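Local coordinates for protein chitinase A (Pteris ryukyuensis, PDB 4RL3) that probably hydrolyses the glycosidic bonds of chitin, this chain being the family 18 catalytic domain of a longer protein, at residues A[36-42]-A[84-90]; A[46-50]-A[105-109]; A[79-83]-A[122-126]. One frame throughout, in Å; residues are numbered along the deposited sequence.

Interaction 1: residues A[36-42]-A[84-90]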
loop_
_atom_site.group_PDB
_atom_site.type_symbol
_atom_site.label_atom_id
_atom_site.label_comp_id
_atom_site.label_asym_id
_atom_site.label_seq_id
_atom_site.Cartn_x
_atom_site.Cartn_y
_atom_site.Cartn_z
ATOM N N ILE A 36 -1.558 -11.876 5.174
ATOM C CA ILE A 36 -0.258 -12.340 5.638
ATOM C C ILE A 36 -0.219 -13.855 5.500
ATOM O O ILE A 36 -1.180 -14.546 5.863
ATOM C CB ILE A 36 -0.013 -11.959 7.116
ATOM C CG1 ILE A 36 -0.427 -10.503 7.381
ATOM C CG2 ILE A 36 1.452 -12.179 7.484
ATOM C CD1 ILE A 36 -0.394 -10.098 8.832
ATOM N N ASP A 37 0.915 -14.354 5.013
ATOM C CA ASP A 37 1.139 -15.790 4.863
ATOM C C ASP A 37 1.689 -16.374 6.162
ATOM O O ASP A 37 2.776 -16.964 6.198
ATOM C CB ASP A 37 2.049 -16.085 3.655
ATOM C CG ASP A 37 3.393 -15.351 3.699
ATOM O OD1 ASP A 37 3.455 -14.181 4.144
ATOM O OD2 ASP A 37 4.405 -15.945 3.274
ATOM N N TYR A 38 0.907 -16.190 7.221
ATOM C CA TYR A 38 1.203 -16.680 8.556
ATOM C C TYR A 38 -0.079 -17.142 9.214
ATOM O O TYR A 38 -1.171 -16.656 8.895
ATOM C CB TYR A 38 1.792 -15.565 9.411
ATOM C CG TYR A 38 3.302 -15.427 9.360
ATOM C CD1 TYR A 38 3.947 -14.846 8.271
ATOM C CD2 TYR A 38 4.088 -15.857 10.416
ATOM C CE1 TYR A 38 5.327 -14.708 8.245
ATOM C CE2 TYR A 38 5.466 -15.729 10.394
ATOM C CZ TYR A 38 6.087 -15.153 9.304
ATOM O OH TYR A 38 7.471 -15.029 9.278
ATOM N N THR A 39 0.054 -18.043 10.176
ATOM C CA THR A 39 -1.073 -18.427 11.014
ATOM C C THR A 39 -1.203 -17.434 12.158
ATOM O O THR A 39 -0.273 -16.663 12.440
ATOM C CB THR A 39 -0.869 -19.816 11.631
ATOM O OG1 THR A 39 0.197 -19.764 12.586
ATOM C CG2 THR A 39 -0.575 -20.851 10.554
ATOM N N SER A 40 -2.334 -17.492 12.862
ATOM C CA SER A 40 -2.563 -16.598 13.992
ATOM C C SER A 40 -1.587 -16.860 15.145
ATOM O O SER A 40 -1.404 -15.999 16.006
ATOM C CB SER A 40 -4.001 -16.721 14.491
ATOM O OG SER A 40 -4.268 -18.030 14.950
ATOM N N ALA A 41 -0.956 -18.036 15.155
ATOM C CA ALA A 41 0.139 -18.328 16.100
ATOM C C ALA A 41 1.516 -17.854 15.608
ATOM O O ALA A 41 2.552 -18.200 16.200
ATOM C CB ALA A 41 0.173 -19.823 16.416
ATOM N N ALA A 42 1.534 -17.080 14.521
ATOM C CA ALA A 42 2.763 -16.509 13.956
ATOM C C ALA A 42 3.723 -17.564 13.394
ATOM O O ALA A 42 4.944 -17.398 13.428
ATOM C CB ALA A 42 3.459 -15.602 14.965
ATOM N N ILE A 84 2.527 -9.899 13.229
ATOM C CA ILE A 84 1.465 -10.900 13.224
ATOM C C ILE A 84 1.374 -11.381 14.667
ATOM O O ILE A 84 2.330 -11.941 15.194
ATOM C CB ILE A 84 1.747 -12.064 12.227
ATOM C CG1 ILE A 84 0.754 -13.221 12.405
ATOM C CG2 ILE A 84 3.170 -12.597 12.351
ATOM C CD1 ILE A 84 -0.678 -12.848 12.125
ATOM N N SER A 85 0.241 -11.113 15.315
ATOM C CA SER A 85 0.072 -11.432 16.739
ATOM C C SER A 85 1.290 -10.978 17.547
ATOM O O SER A 85 1.787 -11.707 18.408
ATOM C CB SER A 85 -0.200 -12.929 16.929
ATOM O OG SER A 85 -1.368 -13.317 16.224
ATOM N N GLY A 86 1.779 -9.779 17.245
ATOM C CA GLY A 86 2.920 -9.190 17.953
ATOM C C GLY A 86 4.324 -9.567 17.494
ATOM O O GLY A 86 5.299 -8.928 17.908
ATOM N N SER A 87 4.443 -10.606 16.663
ATOM C CA SER A 87 5.735 -11.082 16.164
ATOM C C SER A 87 6.014 -10.439 14.806
ATOM O O SER A 87 5.076 -10.184 14.061
ATOM C CB SER A 87 5.723 -12.598 15.985
ATOM O OG SER A 87 5.718 -13.273 17.239
ATOM N N PRO A 88 7.294 -10.184 14.482
ATOM C CA PRO A 88 7.607 -9.616 13.167
ATOM C C PRO A 88 7.231 -10.543 12.011
ATOM O O PRO A 88 7.483 -11.752 12.059
ATOM C CB PRO A 88 9.126 -9.388 13.229
ATOM C CG PRO A 88 9.438 -9.334 14.692
ATOM C CD PRO A 88 8.505 -10.319 15.310
ATOM N N VAL A 89 6.612 -9.966 10.985
ATOM C CA VAL A 89 6.291 -10.707 9.783
ATOM C C VAL A 89 7.569 -10.845 8.968
ATOM O O VAL A 89 7.864 -10.025 8.098
ATOM C CB VAL A 89 5.173 -10.018 8.969
ATOM C CG1 VAL A 89 4.897 -10.788 7.680
ATOM C CG2 VAL A 89 3.907 -9.906 9.794
ATOM N N GLN A 90 8.320 -11.903 9.248
ATOM C CA GLN A 90 9.542 -12.214 8.521
ATOM C C GLN A 90 9.179 -12.844 7.194
ATOM O O GLN A 90 8.475 -13.863 7.168
ATOM C CB GLN A 90 10.402 -13.210 9.313
ATOM C CG GLN A 90 11.013 -12.627 10.572
ATOM C CD GLN A 90 12.078 -11.595 10.277
ATOM O OE1 GLN A 90 12.519 -11.430 9.132
ATOM N NE2 GLN A 90 12.520 -10.897 11.317
#
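Y38 meets I84, V89 and Q90 in a partly buried loop-to-loop contact, mostly apolar, between the segment that leaves strand 27-36 and the short hairpin that follows strand 73-81. The Y38 ring lies across the side chain of I84, whose CG2 sits over one face and comes 3.9 Å from Y38 CD2. The same methyl of I84 also reaches the CB of A42, at 4.0 Å, and is thus held between the tyrosine and the end of the 39-42 turn. I84 CG1, anti to the backbone N (chi1 170°), is carried instead against the carbonyl O of T39, 3.6 Å away. Deeper in the fold I36 CG2 packs on V89 CG1 at 3.7 Å.

Two hydrogen bonds fasten the two extremes of the contact. The Y38 hydroxyl OH donates to Q90 O over 2.6 Å, in the carbonyl plane and on a lone pair, which fixes the outer edge of the ring. At the exposed end S85 OG donates to S40 O, 2.7 Å away and tilted 20° from that carbonyl plane. Q90 NE2 hydrogen-bonds to D127 OD2, outside both segments. The type I' turn from I84 to S87 closes the two-residue loop of the beta hairpin made by strands 83-84 and 87-88, and the whole is a pairing of the loops after the second and third strands of a TIM barrel.

Interaction 2: residues A[46-50]-A[105-109]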
loop_
_atom_site.group_PDB
_atom_site.type_symbol
_atom_site.label_atom_id
_atom_site.label_comp_id
_atom_site.label_asym_id
_atom_site.label_seq_id
_atom_site.Cartn_x
_atom_site.Cartn_y
_atom_site.Cartn_z
ATOM N N ASN A 46 4.300 -20.502 4.166
ATOM C CA ASN A 46 4.921 -20.660 2.845
ATOM C C ASN A 46 4.058 -20.135 1.703
ATOM O O ASN A 46 3.810 -20.820 0.700
ATOM C CB ASN A 46 5.330 -22.113 2.587
ATOM C CG ASN A 46 6.256 -22.241 1.398
ATOM O OD1 ASN A 46 7.115 -21.377 1.161
ATOM N ND2 ASN A 46 6.089 -23.313 0.631
ATOM N N GLY A 47 3.600 -18.904 1.875
ATOM C CA GLY A 47 2.877 -18.200 0.841
ATOM C C GLY A 47 1.382 -18.457 0.765
ATOM O O GLY A 47 0.739 -18.000 -0.173
ATOM N N VAL A 48 0.814 -19.203 1.711
ATOM C CA VAL A 48 -0.645 -19.382 1.731
ATOM C C VAL A 48 -1.218 -18.228 2.553
ATOM O O VAL A 48 -1.092 -18.189 3.782
ATOM C CB VAL A 48 -1.090 -20.746 2.303
ATOM C CG1 VAL A 48 -2.599 -20.849 2.249
ATOM C CG2 VAL A 48 -0.482 -21.900 1.506
ATOM N N PHE A 49 -1.804 -17.257 1.866
ATOM C CA PHE A 49 -2.227 -16.011 2.516
ATOM C C PHE A 49 -3.525 -16.118 3.300
ATOM O O PHE A 49 -4.520 -16.648 2.805
ATOM C CB PHE A 49 -2.288 -14.873 1.501
ATOM C CG PHE A 49 -0.931 -14.337 1.172
ATOM C CD1 PHE A 49 -0.388 -13.304 1.930
ATOM C CD2 PHE A 49 -0.150 -14.920 0.181
ATOM C CE1 PHE A 49 0.887 -12.822 1.668
ATOM C CE2 PHE A 49 1.121 -14.441 -0.086
ATOM C CZ PHE A 49 1.645 -13.405 0.662
ATOM N N ASN A 50 -3.468 -15.606 4.532
ATOM C CA ASN A 50 -4.603 -15.491 5.431
ATOM C C ASN A 50 -4.993 -14.032 5.615
ATOM O O ASN A 50 -4.207 -13.120 5.333
ATOM C CB ASN A 50 -4.247 -16.086 6.792
ATOM C CG ASN A 50 -4.215 -17.597 6.767
ATOM O OD1 ASN A 50 -5.162 -18.229 6.305
ATOM N ND2 ASN A 50 -3.142 -18.184 7.266
ATOM N N SER A 105 -1.838 -18.651 -6.123
ATOM C CA SER A 105 -3.116 -19.347 -5.987
ATOM C C SER A 105 -3.959 -18.792 -4.838
ATOM O O SER A 105 -5.121 -18.483 -5.031
ATOM C CB SER A 105 -2.917 -20.854 -5.828
ATOM O OG SER A 105 -2.160 -21.178 -4.674
ATOM N N SER A 106 -3.377 -18.673 -3.651
ATOM C CA SER A 106 -4.130 -18.157 -2.504
ATOM C C SER A 106 -4.582 -16.711 -2.684
ATOM O O SER A 106 -5.703 -16.370 -2.305
ATOM C CB SER A 106 -3.400 -18.343 -1.183
ATOM O OG SER A 106 -2.245 -17.531 -1.075
ATOM N N LEU A 107 -3.743 -15.860 -3.282
ATOM C CA LEU A 107 -4.169 -14.475 -3.522
ATOM C C LEU A 107 -5.176 -14.385 -4.663
ATOM O O LEU A 107 -6.076 -13.556 -4.622
ATOM C CB LEU A 107 -2.970 -13.554 -3.747
ATOM C CG LEU A 107 -2.166 -13.306 -2.467
ATOM C CD1 LEU A 107 -0.848 -12.625 -2.787
ATOM C CD2 LEU A 107 -2.955 -12.482 -1.460
ATOM N N THR A 108 -5.082 -15.270 -5.658
ATOM C CA THR A 108 -6.096 -15.285 -6.703
ATOM C C THR A 108 -7.446 -15.627 -6.083
ATOM O O THR A 108 -8.452 -14.971 -6.359
ATOM C CB THR A 108 -5.742 -16.261 -7.837
ATOM O OG1 THR A 108 -4.571 -15.777 -8.515
ATOM C CG2 THR A 108 -6.887 -16.362 -8.852
ATOM N N SER A 109 -7.469 -16.634 -5.224
ATOM C CA SER A 109 -8.713 -17.003 -4.547
ATOM C C SER A 109 -9.276 -15.844 -3.736
ATOM O O SER A 109 -10.472 -15.579 -3.787
ATOM C CB SER A 109 -8.489 -18.198 -3.643
ATOM O OG SER A 109 -8.082 -19.325 -4.406
#
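F49 and S106 join the loop before strand 50-51 to the outer helix 96-114, where one hydrogen bond is backed by a CH-pi contact from L107. The backbone N of F49 points almost exactly at S106 OG, 3.0 Å away with an N-H...O angle of 178°. That oxygen stands between the backbone N and carbonyl carbon of its own residue (chi1 69°), a position from which it also bonds to N102 O one turn back in the helix. The hydroxyl is therefore shared between helix and loop, and it lies near the plane of the F49 ring, at its edge, 3.6 Å from F49 CD2.

The tight part of the contact is buried around L107. Its CD1 methyl rests over one face of the F49 ring, 4.1 Å from the centroid and 25° off the normal, a CH-pi contact displaced toward the rim. L107 CG approaches F49 CD2 at 3.7 Å, while the other methyl, CD2, faces the base of the ring, 3.8 Å from F49 CG. Both branches of the leucine therefore bear on the same side of the phenylalanine, CD1 over the ring and CD2 near its CB end.

On the solvent side the fit is much looser. V48 is exposed and its CB points away from the helix; the nearest approach of its side chain is 4.3 Å, from V48 CG1 to S106 CB.

Among its neighbours, the contact lies between helix 96-114 and the barrel: F49 and L107 both pack on L79 of strand 73-81, L107 also touches L141 of helix 131-147, and N46 reaches S98 and N102 of helix 96-114.

Interaction 3: residues A[79-83]-A[122-126]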
loop_
_atom_site.group_PDB
_atom_site.type_symbol
_atom_site.label_atom_id
_atom_site.label_comp_id
_atom_site.label_asym_id
_atom_site.label_seq_id
_atom_site.Cartn_x
_atom_site.Cartn_y
_atom_site.Cartn_z
ATOM N N LEU A 79 0.176 -6.872 1.410
ATOM C CA LEU A 79 0.795 -8.088 1.924
ATOM C C LEU A 79 1.852 -7.775 2.962
ATOM O O LEU A 79 2.732 -6.940 2.738
ATOM C CB LEU A 79 1.446 -8.875 0.797
ATOM C CG LEU A 79 0.660 -9.087 -0.488
ATOM C CD1 LEU A 79 1.451 -10.004 -1.405
ATOM C CD2 LEU A 79 -0.726 -9.650 -0.238
ATOM N N GLY A 80 1.767 -8.476 4.095
ATOM C CA GLY A 80 2.810 -8.446 5.108
ATOM C C GLY A 80 2.520 -7.530 6.266
ATOM O O GLY A 80 1.908 -7.937 7.241
ATOM N N GLY A 81 2.982 -6.296 6.171
ATOM C CA GLY A 81 2.923 -5.386 7.304
ATOM C C GLY A 81 4.009 -5.700 8.328
ATOM O O GLY A 81 4.932 -6.462 8.076
ATOM N N ASP A 82 3.897 -5.082 9.493
ATOM C CA ASP A 82 4.943 -5.140 10.509
ATOM C C ASP A 82 4.875 -6.439 11.314
ATOM O O ASP A 82 5.847 -7.202 11.345
ATOM C CB ASP A 82 4.810 -3.910 11.419
ATOM C CG ASP A 82 5.930 -3.777 12.438
ATOM O OD1 ASP A 82 6.917 -4.543 12.417
ATOM O OD2 ASP A 82 5.802 -2.873 13.292
ATOM N N THR A 83 3.724 -6.701 11.934
ATOM C CA THR A 83 3.606 -7.786 12.901
ATOM C C THR A 83 2.420 -8.702 12.658
ATOM O O THR A 83 1.456 -8.339 11.984
ATOM C CB THR A 83 3.484 -7.244 14.344
ATOM O OG1 THR A 83 2.364 -6.360 14.436
ATOM C CG2 THR A 83 4.742 -6.523 14.743
ATOM N N ASP A 122 4.172 -5.037 1.064
ATOM C CA ASP A 122 4.517 -4.255 2.259
ATOM C C ASP A 122 5.223 -5.118 3.302
ATOM O O ASP A 122 4.993 -4.964 4.500
ATOM C CB ASP A 122 3.262 -3.601 2.848
ATOM C CG ASP A 122 3.569 -2.565 3.925
ATOM O OD1 ASP A 122 4.638 -1.906 3.844
ATOM O OD2 ASP A 122 2.710 -2.402 4.841
ATOM N N TYR A 123 6.095 -6.012 2.842
ATOM C CA TYR A 123 7.003 -6.682 3.763
ATOM C C TYR A 123 8.108 -5.745 4.198
ATOM O O TYR A 123 8.565 -4.908 3.414
ATOM C CB TYR A 123 7.623 -7.909 3.116
ATOM C CG TYR A 123 6.667 -9.059 2.933
ATOM C CD1 TYR A 123 6.409 -9.939 3.972
ATOM C CD2 TYR A 123 6.050 -9.284 1.708
ATOM C CE1 TYR A 123 5.557 -11.018 3.793
ATOM C CE2 TYR A 123 5.179 -10.341 1.520
ATOM C CZ TYR A 123 4.930 -11.206 2.565
ATOM O OH TYR A 123 4.077 -12.272 2.347
ATOM N N GLU A 124 8.554 -5.888 5.445
ATOM C CA GLU A 124 9.664 -5.060 5.930
ATOM C C GLU A 124 10.736 -5.792 6.726
ATOM O O GLU A 124 11.732 -5.186 7.099
ATOM C CB GLU A 124 9.123 -3.904 6.767
ATOM C CG GLU A 124 8.601 -4.316 8.128
ATOM C CD GLU A 124 8.303 -3.118 9.012
ATOM O OE1 GLU A 124 7.108 -2.842 9.209
ATOM O OE2 GLU A 124 9.252 -2.447 9.490
ATOM N N HIS A 125 10.533 -7.074 7.002
ATOM C CA HIS A 125 11.491 -7.861 7.784
ATOM C C HIS A 125 12.074 -8.945 6.911
ATOM O O HIS A 125 11.350 -9.796 6.393
ATOM C CB HIS A 125 10.817 -8.475 9.001
ATOM C CG HIS A 125 10.139 -7.471 9.871
ATOM N ND1 HIS A 125 10.837 -6.595 10.669
ATOM C CD2 HIS A 125 8.829 -7.186 10.051
ATOM C CE1 HIS A 125 9.986 -5.814 11.306
ATOM N NE2 HIS A 125 8.762 -6.155 10.952
ATOM N N PHE A 126 13.393 -8.919 6.779
ATOM C CA PHE A 126 14.108 -9.779 5.849
ATOM C C PHE A 126 15.264 -10.512 6.504
ATOM O O PHE A 126 16.236 -10.862 5.848
ATOM C CB PHE A 126 14.613 -8.929 4.680
ATOM C CG PHE A 126 13.510 -8.230 3.950
ATOM C CD1 PHE A 126 12.648 -8.955 3.169
ATOM C CD2 PHE A 126 13.311 -6.866 4.079
ATOM C CE1 PHE A 126 11.612 -8.340 2.496
ATOM C CE2 PHE A 126 12.269 -6.240 3.421
ATOM C CZ PHE A 126 11.421 -6.978 2.621
HETATM O O HOH W 1 7.069 -7.741 6.943
HETATM O O HOH W 2 9.096 -2.377 12.483
#
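G80 and G81 lie beside D122 and Y123 where parallel strands 73-81 and 118-123 of the TIM barrel end, and D122 and E124 are the last two acidic positions of the DxxDxDxE signature of family 18. In relatives the glutamate that closes this signature is the general acid, consistent with a role for E124 here. An acetate, probably from the crystallisation liquor, lies beside D122, and a magnesium ion lies near E124.

Backbone bonds form the parallel pairing. D122 N donates to L79 O at 2.9 Å, and G81 N to D122 O, also at 2.9 Å, though this donor stands 51° out of the carbonyl plane.

The apolar packing is on the Y123 side. G80 CA lies over a face of the Y123 ring, 4.2 Å from its centroid; a CB on G80 would run into that ring. Y123 OH bonds to D37 OD1, which fixes the far end of the ring.

Polar side chains meet beyond the strands. H125 NE2 donates to D82 OD1 over 2.9 Å at 154°, with the oxygen in the ring plane and approached from its anti side. D82 CG, anti to the backbone N (chi1 -174°), places the carboxylate within reach of both H125 and E124. Like charges come close here, with D82 OD1 and E124 OE1 3.6 Å apart. Replacing the histidine with an alanine here would probably leave D82 OD1 without this donor and its carboxylate freer to turn beside E124.

Two waters bridge the segments. One molecule donates to both D82 OD1 and E124 OE2, joining the two carboxylates. The other donates to G81 O at 2.7 Å and accepts from E124 N at 2.8 Å.

How the interactions relate
From the N terminus the segments run 36-42, 46-50, 79-83, 84-90, 105-109 and 122-126, so each contact crosses the other two and none is enclosed by another. Interaction 1 closes the loop from the end of strand 27-36 to the hairpin after strand 73-81. Interaction 2 starts ten residues later and returns from helix 96-114, and interaction 3 brings strands 73-81 and 118-123 together. The chain passes directly from 79-83 into 84-90. Joints between contacts include I36 O with N50 N, V89 N with D82 O, and F49 against Y123 and L79. Together they bind three consecutive barrel strands, their loops and one outer helix.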